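PDB 2AH5: COG0546: Predicted phosphatases from Streptococcus pneumoniae, which probably hydrolyses phosphate esters as a member of the haloacid dehalogenase-like hydrolase family, although its substrate is unknown. Local coordinates for residues 26-29 with 30-34; 88-91 with 92-96; 137-140 with 141-145. All coordinates share one frame; numbering follows the deposited sequence.

Contact 1 (26-29 with 30-34); sequences FTYT and FKELG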
loop_
_atom_site.group_PDB
_atom_site.type_symbol
_atom_site.label_atom_id
_atom_site.label_comp_id
_atom_site.label_asym_id
_atom_site.label_seq_id
_atom_site.Cartn_x
_atom_site.Cartn_y
_atom_site.Cartn_z
ATOM N N PHE A 26 -0.033 10.614 -12.885
ATOM C CA PHE A 26 1.082 11.579 -12.863
ATOM C C PHE A 26 1.295 12.276 -14.210
ATOM O O PHE A 26 1.406 13.506 -14.280
ATOM C CB PHE A 26 2.385 10.946 -12.397
ATOM C CG PHE A 26 2.487 10.864 -10.916
ATOM C CD1 PHE A 26 2.463 9.630 -10.291
ATOM C CD2 PHE A 26 2.560 12.032 -10.142
ATOM C CE1 PHE A 26 2.543 9.535 -8.910
ATOM C CE2 PHE A 26 2.655 11.942 -8.726
ATOM C CZ PHE A 26 2.623 10.690 -8.127
ATOM N N THR A 27 1.306 11.488 -15.269
ATOM C CA THR A 27 1.623 12.046 -16.606
ATOM C C THR A 27 0.468 12.929 -17.108
ATOM O O THR A 27 0.702 13.918 -17.818
ATOM C CB THR A 27 2.002 10.953 -17.639
ATOM O OG1 THR A 27 0.911 10.053 -17.800
ATOM C CG2 THR A 27 3.269 10.144 -17.178
ATOM N N TYR A 28 -0.767 12.558 -16.763
ATOM C CA TYR A 28 -1.920 13.445 -17.045
ATOM C C TYR A 28 -1.717 14.796 -16.379
ATOM O O TYR A 28 -2.001 15.855 -16.973
ATOM C CB TYR A 28 -3.268 12.822 -16.583
ATOM C CG TYR A 28 -4.437 13.760 -16.838
ATOM C CD1 TYR A 28 -4.900 13.972 -18.137
ATOM C CD2 TYR A 28 -5.014 14.505 -15.788
ATOM C CE1 TYR A 28 -5.966 14.853 -18.393
ATOM C CE2 TYR A 28 -6.079 15.389 -16.031
ATOM C CZ TYR A 28 -6.532 15.562 -17.338
ATOM O OH TYR A 28 -7.550 16.450 -17.613
ATOM N N THR A 29 -1.247 14.768 -15.129
ATOM C CA THR A 29 -1.022 16.007 -14.375
ATOM C C THR A 29 0.033 16.887 -15.024
ATOM O O THR A 29 -0.200 18.066 -15.232
ATOM C CB THR A 29 -0.701 15.727 -12.890
ATOM O OG1 THR A 29 -1.760 14.932 -12.344
ATOM C CG2 THR A 29 -0.607 17.061 -12.078
ATOM N N PHE A 30 1.186 16.311 -15.347
ATOM C CA PHE A 30 2.242 17.059 -16.032
ATOM C C PHE A 30 1.805 17.585 -17.407
ATOM O O PHE A 30 2.156 18.727 -17.760
ATOM C CB PHE A 30 3.524 16.236 -16.108
ATOM C CG PHE A 30 4.049 15.812 -14.742
ATOM C CD1 PHE A 30 4.284 16.756 -13.744
ATOM C CD2 PHE A 30 4.314 14.480 -14.473
ATOM C CE1 PHE A 30 4.778 16.367 -12.469
ATOM C CE2 PHE A 30 4.790 14.078 -13.218
ATOM C CZ PHE A 30 5.017 15.032 -12.212
ATOM N N LYS A 31 1.055 16.783 -18.165
ATOM C CA LYS A 31 0.448 17.262 -19.434
ATOM C C LYS A 31 -0.425 18.518 -19.182
ATOM O O LYS A 31 -0.313 19.521 -19.881
ATOM C CB LYS A 31 -0.372 16.158 -20.114
ATOM C CG LYS A 31 -1.330 16.690 -21.222
ATOM C CD LYS A 31 -2.178 15.618 -21.841
ATOM C CE LYS A 31 -3.111 16.230 -22.874
ATOM N NZ LYS A 31 -3.761 15.202 -23.747
ATOM N N GLU A 32 -1.277 18.473 -18.159
ATOM C CA GLU A 32 -2.175 19.602 -17.895
ATOM C C GLU A 32 -1.434 20.835 -17.424
ATOM O O GLU A 32 -1.813 21.983 -17.772
ATOM C CB GLU A 32 -3.279 19.208 -16.900
ATOM C CG GLU A 32 -4.309 18.205 -17.473
ATOM C CD GLU A 32 -4.948 18.702 -18.771
ATOM O OE1 GLU A 32 -5.532 19.796 -18.755
ATOM O OE2 GLU A 32 -4.830 18.016 -19.806
ATOM N N LEU A 33 -0.365 20.612 -16.656
ATOM C CA LEU A 33 0.459 21.714 -16.148
ATOM C C LEU A 33 1.452 22.250 -17.200
ATOM O O LEU A 33 2.079 23.303 -17.007
ATOM C CB LEU A 33 1.176 21.294 -14.868
ATOM C CG LEU A 33 0.265 20.980 -13.669
ATOM C CD1 LEU A 33 1.092 20.586 -12.458
ATOM C CD2 LEU A 33 -0.702 22.117 -13.314
ATOM N N GLY A 34 1.585 21.514 -18.297
ATOM C CA GLY A 34 2.432 21.890 -19.419
ATOM C C GLY A 34 3.913 21.753 -19.120
ATOM O O GLY A 34 4.706 22.595 -19.534
#

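Contact 2 (88-91 with 92-96); sequences QIID and LLEEL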
loop_
_atom_site.group_PDB
_atom_site.type_symbol
_atom_site.label_atom_id
_atom_site.label_comp_id
_atom_site.label_asym_id
_atom_site.label_seq_id
_atom_site.Cartn_x
_atom_site.Cartn_y
_atom_site.Cartn_z
ATOM N N GLN A 88 -0.454 -14.705 -8.513
ATOM C CA GLN A 88 -0.538 -15.556 -7.302
ATOM C C GLN A 88 -1.152 -14.885 -6.039
ATOM O O GLN A 88 -1.214 -15.490 -4.946
ATOM C CB GLN A 88 0.853 -16.148 -6.967
ATOM C CG GLN A 88 1.529 -16.926 -8.100
ATOM C CD GLN A 88 0.654 -18.036 -8.656
ATOM O OE1 GLN A 88 0.221 -17.981 -9.811
ATOM N NE2 GLN A 88 0.370 -19.032 -7.829
ATOM N N ILE A 89 -1.609 -13.640 -6.162
ATOM C CA ILE A 89 -2.203 -12.973 -4.995
ATOM C C ILE A 89 -3.497 -13.652 -4.521
ATOM O O ILE A 89 -3.695 -13.838 -3.321
ATOM C CB ILE A 89 -2.427 -11.436 -5.220
ATOM C CG1 ILE A 89 -1.089 -10.700 -5.270
ATOM C CG2 ILE A 89 -3.300 -10.849 -4.104
ATOM C CD1 ILE A 89 -0.209 -10.772 -3.950
ATOM N N ILE A 90 -4.380 -14.018 -5.454
ATOM C CA ILE A 90 -5.598 -14.767 -5.090
ATOM C C ILE A 90 -5.230 -16.042 -4.320
ATOM O O ILE A 90 -5.821 -16.322 -3.270
ATOM C CB ILE A 90 -6.517 -15.097 -6.308
ATOM C CG1 ILE A 90 -7.094 -13.820 -6.945
ATOM C CG2 ILE A 90 -7.681 -16.001 -5.885
ATOM C CD1 ILE A 90 -8.193 -13.154 -6.121
ATOM N N ASP A 91 -4.257 -16.802 -4.842
ATOM C CA ASP A 91 -3.758 -18.013 -4.142
ATOM C C ASP A 91 -3.318 -17.703 -2.706
ATOM O O ASP A 91 -3.706 -18.407 -1.761
ATOM C CB ASP A 91 -2.628 -18.685 -4.915
ATOM C CG ASP A 91 -2.439 -20.161 -4.525
ATOM O OD1 ASP A 91 -3.407 -20.787 -3.977
ATOM O OD2 ASP A 91 -1.325 -20.671 -4.788
ATOM N N LEU A 92 -2.518 -16.658 -2.546
ATOM C CA LEU A 92 -1.993 -16.277 -1.227
ATOM C C LEU A 92 -3.130 -15.934 -0.285
ATOM O O LEU A 92 -3.159 -16.375 0.876
ATOM C CB LEU A 92 -1.077 -15.049 -1.366
ATOM C CG LEU A 92 -0.591 -14.469 -0.042
ATOM C CD1 LEU A 92 0.263 -15.488 0.724
ATOM C CD2 LEU A 92 0.189 -13.195 -0.353
ATOM N N LEU A 93 -4.059 -15.111 -0.767
ATOM C CA LEU A 93 -5.208 -14.739 0.071
ATOM C C LEU A 93 -6.116 -15.916 0.470
ATOM O O LEU A 93 -6.492 -16.028 1.634
ATOM C CB LEU A 93 -6.034 -13.660 -0.615
ATOM C CG LEU A 93 -5.300 -12.336 -0.812
ATOM C CD1 LEU A 93 -6.199 -11.374 -1.630
ATOM C CD2 LEU A 93 -4.894 -11.748 0.560
ATOM N N GLU A 94 -6.477 -16.762 -0.489
ATOM C CA GLU A 94 -7.297 -17.958 -0.201
ATOM C C GLU A 94 -6.623 -18.780 0.890
ATOM O O GLU A 94 -7.259 -19.200 1.862
ATOM C CB GLU A 94 -7.470 -18.832 -1.464
ATOM C CG GLU A 94 -8.285 -18.261 -2.584
ATOM C CD GLU A 94 -8.253 -19.152 -3.839
ATOM O OE1 GLU A 94 -7.135 -19.482 -4.346
ATOM O OE2 GLU A 94 -9.352 -19.496 -4.349
ATOM N N GLU A 95 -5.311 -18.978 0.762
ATOM C CA GLU A 95 -4.576 -19.786 1.728
ATOM C C GLU A 95 -4.507 -19.148 3.113
ATOM O O GLU A 95 -4.849 -19.793 4.104
ATOM C CB GLU A 95 -3.174 -20.095 1.199
ATOM C CG GLU A 95 -3.167 -21.099 0.043
ATOM C CD GLU A 95 -3.812 -22.427 0.448
ATOM O OE1 GLU A 95 -3.316 -23.043 1.413
ATOM O OE2 GLU A 95 -4.820 -22.827 -0.175
ATOM N N LEU A 96 -4.109 -17.879 3.188
ATOM C CA LEU A 96 -3.994 -17.209 4.501
ATOM C C LEU A 96 -5.360 -16.995 5.161
ATOM O O LEU A 96 -5.496 -17.250 6.355
ATOM C CB LEU A 96 -3.237 -15.877 4.399
ATOM C CG LEU A 96 -1.723 -15.940 4.227
ATOM C CD1 LEU A 96 -1.169 -14.528 3.945
ATOM C CD2 LEU A 96 -1.019 -16.525 5.448
#

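Contact 3 (137-140 with 141-145); sequences PHKA and DVIHQ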
loop_
_atom_site.group_PDB
_atom_site.type_symbol
_atom_site.label_atom_id
_atom_site.label_comp_id
_atom_site.label_asym_id
_atom_site.label_seq_id
_atom_site.Cartn_x
_atom_site.Cartn_y
_atom_site.Cartn_z
ATOM N N PRO A 137 -4.011 9.745 9.568
ATOM C CA PRO A 137 -3.340 10.325 8.384
ATOM C C PRO A 137 -2.161 9.522 7.796
ATOM O O PRO A 137 -1.923 9.550 6.564
ATOM C CB PRO A 137 -2.872 11.701 8.874
ATOM C CG PRO A 137 -3.214 11.783 10.298
ATOM C CD PRO A 137 -3.706 10.486 10.802
ATOM N N HIS A 138 -1.422 8.812 8.636
ATOM C CA HIS A 138 -0.237 8.081 8.157
ATOM C C HIS A 138 -0.323 6.609 8.482
ATOM O O HIS A 138 -1.223 6.184 9.194
ATOM C CB HIS A 138 1.049 8.651 8.762
ATOM C CG HIS A 138 1.230 10.110 8.498
ATOM N ND1 HIS A 138 1.245 11.049 9.505
ATOM C CD2 HIS A 138 1.381 10.791 7.340
ATOM C CE1 HIS A 138 1.420 12.250 8.979
ATOM N NE2 HIS A 138 1.508 12.119 7.668
ATOM N N LYS A 139 0.650 5.845 7.983
ATOM C CA LYS A 139 0.631 4.382 8.137
ATOM C C LYS A 139 0.484 3.921 9.588
ATOM O O LYS A 139 -0.346 3.033 9.880
ATOM C CB LYS A 139 1.859 3.739 7.444
ATOM C CG LYS A 139 1.838 2.201 7.301
ATOM C CD LYS A 139 0.554 1.652 6.658
ATOM C CE LYS A 139 0.581 1.519 5.120
ATOM N NZ LYS A 139 1.251 2.574 4.367
ATOM N N ALA A 140 1.256 4.509 10.511
ATOM C CA ALA A 140 1.142 4.109 11.926
ATOM C C ALA A 140 -0.284 4.287 12.490
ATOM O O ALA A 140 -0.780 3.429 13.222
ATOM C CB ALA A 140 2.174 4.871 12.806
ATOM N N ASP A 141 -0.921 5.414 12.164
ATOM C CA ASP A 141 -2.294 5.704 12.641
ATOM C C ASP A 141 -3.312 4.677 12.116
ATOM O O ASP A 141 -4.196 4.195 12.863
ATOM C CB ASP A 141 -2.691 7.107 12.208
ATOM C CG ASP A 141 -1.659 8.148 12.619
ATOM O OD1 ASP A 141 -1.389 8.265 13.829
ATOM O OD2 ASP A 141 -1.087 8.806 11.727
ATOM N N VAL A 142 -3.145 4.294 10.853
ATOM C CA VAL A 142 -4.013 3.293 10.233
ATOM C C VAL A 142 -3.851 1.941 10.947
ATOM O O VAL A 142 -4.830 1.275 11.301
ATOM C CB VAL A 142 -3.717 3.186 8.701
ATOM C CG1 VAL A 142 -4.571 2.109 8.058
ATOM C CG2 VAL A 142 -3.968 4.542 8.010
ATOM N N ILE A 143 -2.603 1.566 11.198
ATOM C CA ILE A 143 -2.283 0.319 11.905
ATOM C C ILE A 143 -2.884 0.361 13.326
ATOM O O ILE A 143 -3.548 -0.600 13.757
ATOM C CB ILE A 143 -0.746 0.098 11.952
ATOM C CG1 ILE A 143 -0.192 -0.191 10.546
ATOM C CG2 ILE A 143 -0.362 -0.995 12.938
ATOM C CD1 ILE A 143 1.319 -0.332 10.424
ATOM N N HIS A 144 -2.660 1.473 14.040
ATOM C CA HIS A 144 -3.307 1.670 15.348
ATOM C C HIS A 144 -4.818 1.453 15.287
ATOM O O HIS A 144 -5.393 0.782 16.143
ATOM C CB HIS A 144 -3.043 3.076 15.916
ATOM C CG HIS A 144 -1.709 3.226 16.595
ATOM N ND1 HIS A 144 -1.245 2.347 17.556
ATOM C CD2 HIS A 144 -0.744 4.164 16.448
ATOM C CE1 HIS A 144 -0.048 2.735 17.962
ATOM N NE2 HIS A 144 0.275 3.837 17.310
ATOM N N GLN A 145 -5.461 2.060 14.300
ATOM C CA GLN A 145 -6.899 1.921 14.155
ATOM C C GLN A 145 -7.316 0.442 13.954
ATOM O O GLN A 145 -8.263 -0.039 14.609
ATOM C CB GLN A 145 -7.394 2.787 13.010
ATOM C CG GLN A 145 -8.906 2.698 12.864
ATOM C CD GLN A 145 -9.473 3.598 11.804
ATOM O OE1 GLN A 145 -8.739 4.305 11.099
ATOM N NE2 GLN A 145 -10.811 3.597 11.694
#

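Contact 1 (26-29 with 30-34)
Tyr-28 and Glu-32, four residues apart on helix 19-33, meet through a CH-pi contact. Glu-32 CG stands 3.7 Å from the centroid of the Tyr-28 ring, over one face but displaced toward the rim, so that Tyr-28 CZ is its nearest ring atom at 3.5 Å. With CG anti to the backbone N (chi1 178°), Tyr-28 sends its phenol along the helix toward the following turn; Glu-32 bends at chi2, which turns its carboxylate nearly parallel to the ring, the planes 20° apart.

Apolar contacts use the buried side of the helix. Phe-26 CB meets Phe-30 CE2 at 4.0 Å, and the same ring also crowds the backbone, Phe-30 CD2 lying 3.1 Å from Phe-26 O. Thr-29 and Leu-33 lie side by side and point the same way, methyl against methyl, Thr-29 CG2 to Leu-33 CD1 being 3.9 Å. Around them, Phe-26 packs against the rings of Tyr-71, Phe-46 and Phe-55, while Leu-33 rests on Ile-70 of helix 64-79.

Polar contacts across the segments are the regular i to i+4 backbone bonds, from Phe-30 N to Phe-26 O at 3.0 Å through Leu-33 N to Thr-29 O at 2.9 Å. The hydroxyl of Thr-29 is bonded to Ala-25 O one turn back, which leaves the methyl for Leu-33.

At the C-terminal end, Gly-34 takes a positive phi of 72° and its N turns back to Lys-31 O at 3.2 Å, with a weaker bond to Phe-30 O. This Schellman motif ends helix 19-33, whose place after strand 6-9, packed among helices 40-45, 51-56 and 64-79, is consistent with the helical cap domain of haloacid dehalogenase-like hydrolases.

Contact 2 (88-91 with 92-96)
Ile-89 and Leu-93 cross obliquely one turn apart, Ile-89 CG2 against Leu-93 CD1 at 3.8 Å. The two branches find each other because Ile-89 holds CG2 anti to its backbone N, alongside its own carbonyl, whereas Leu-93 swings CG back over the preceding turn (chi1 -64°) until it lies 3.3 Å from Ile-89 O. Leu-92 adopts the other arrangement, CG opposite the backbone N (chi1 174°), and its approach to Ile-89 is looser: Ile-89 CD1 and Leu-92 CD2 are 4.4 Å apart.

These three aliphatic side chains form the inward side of helix 89-97, which leads into strand 102-106 and packs on the central parallel sheet of the Rossmann-like haloacid dehalogenase core. Leu-93 rests on Phe-9 and Leu-102 from two of its strands, and Leu-92 meets Val-205 and Leu-206 of helix 204-208. Gln-88 occupies the N-cap position; its carbonyl O receives Leu-92 N at 3.0 Å and starts the helical hydrogen bonding.

Away from the sheet the side chains turn acidic. Glu-94 is extended beyond CG and runs obliquely past Ile-90, bringing Glu-94 CD to 3.8 Å from Ile-90 CG2, so that the methyl branch of Ile-90 lies against the carboxylate carbon. Asp-91 is crossed by Glu-94 at about a right angle, their carboxylate planes 73° apart, with Asp-91 OD1 and Glu-94 OE1 separated by 4.0 Å. Glu-95 instead lies alongside Asp-91; it bends at chi2, and Glu-95 CG comes to 4.0 Å from Asp-91 OD1. Three carboxylates this close may raise one another's proton affinity, an effect that the N-terminal end of the helix, where Asp-91 is the third residue, would probably offset in part.

Contact 3 (137-140 with 141-145)
The His-138 ring and the Asp-141 carboxylate lie side by side and point the same way, their planes 39° apart. Over the centre of one face of the imidazole sits Pro-137 CB, 4.2 Å above the plane; Asp-141 OD2 approaches the ring obliquely, 3.9 Å from His-138 ND1. The second imidazole, of His-144, leans on the previous turn, its CD2 atom 3.3 Å from Ala-140 O, again obliquely.

Asp-141 OD2 carries the polar link, accepting His-138 N at 3.1 Å with an N-H...O angle of 150° and through its anti lone pair. Since His-138 is the N-cap of helix 139-149 and Asp-141 the third helical residue, this is the half of a capping box made by the carboxylate. The Asp-141 CG branch, anti to the carbonyl carbon (chi1 -53°), leans back to the helix start, where OD2 also touches Pro-137 CD at 3.2 Å.

Lys-139 CG meets Ile-143 CD1 at 4.1 Å; beyond it the chain bends three times and touches the putative DxDx(T/V) motif, with a long, weak ion pair to Asp-166. That location is consistent with the conserved lysine of the haloacid dehalogenase family. The chemistry implies an N-terminal helix end held by a carboxylate, probably stabilised as an anion by the helix dipole, while Lys-139, from the same first turn, sends its amine in another direction, toward the putative active site.

Overall arrangement
From the N terminus, strand 6-9 ends at the putative DxDx(T/V) motif and the chain enters helix 19-33, whose last turns hold contact 1. After the remaining cap-like helices it returns to the core at contact 2, the start of helix 89-97, on the opposite side of the chain's centre. Strands 102-106 and 128-132 then lead to contact 3, at the start of helix 139-149. The three follow in series, neither nested nor crossed, and each joins neighbouring turns of one helix and closes no long loop. Contact 1 lies about 37 Å from contact 2 and 31 Å from contact 3, between centres; contacts 2 and 3 belong to helices that pack on the parallel sheet.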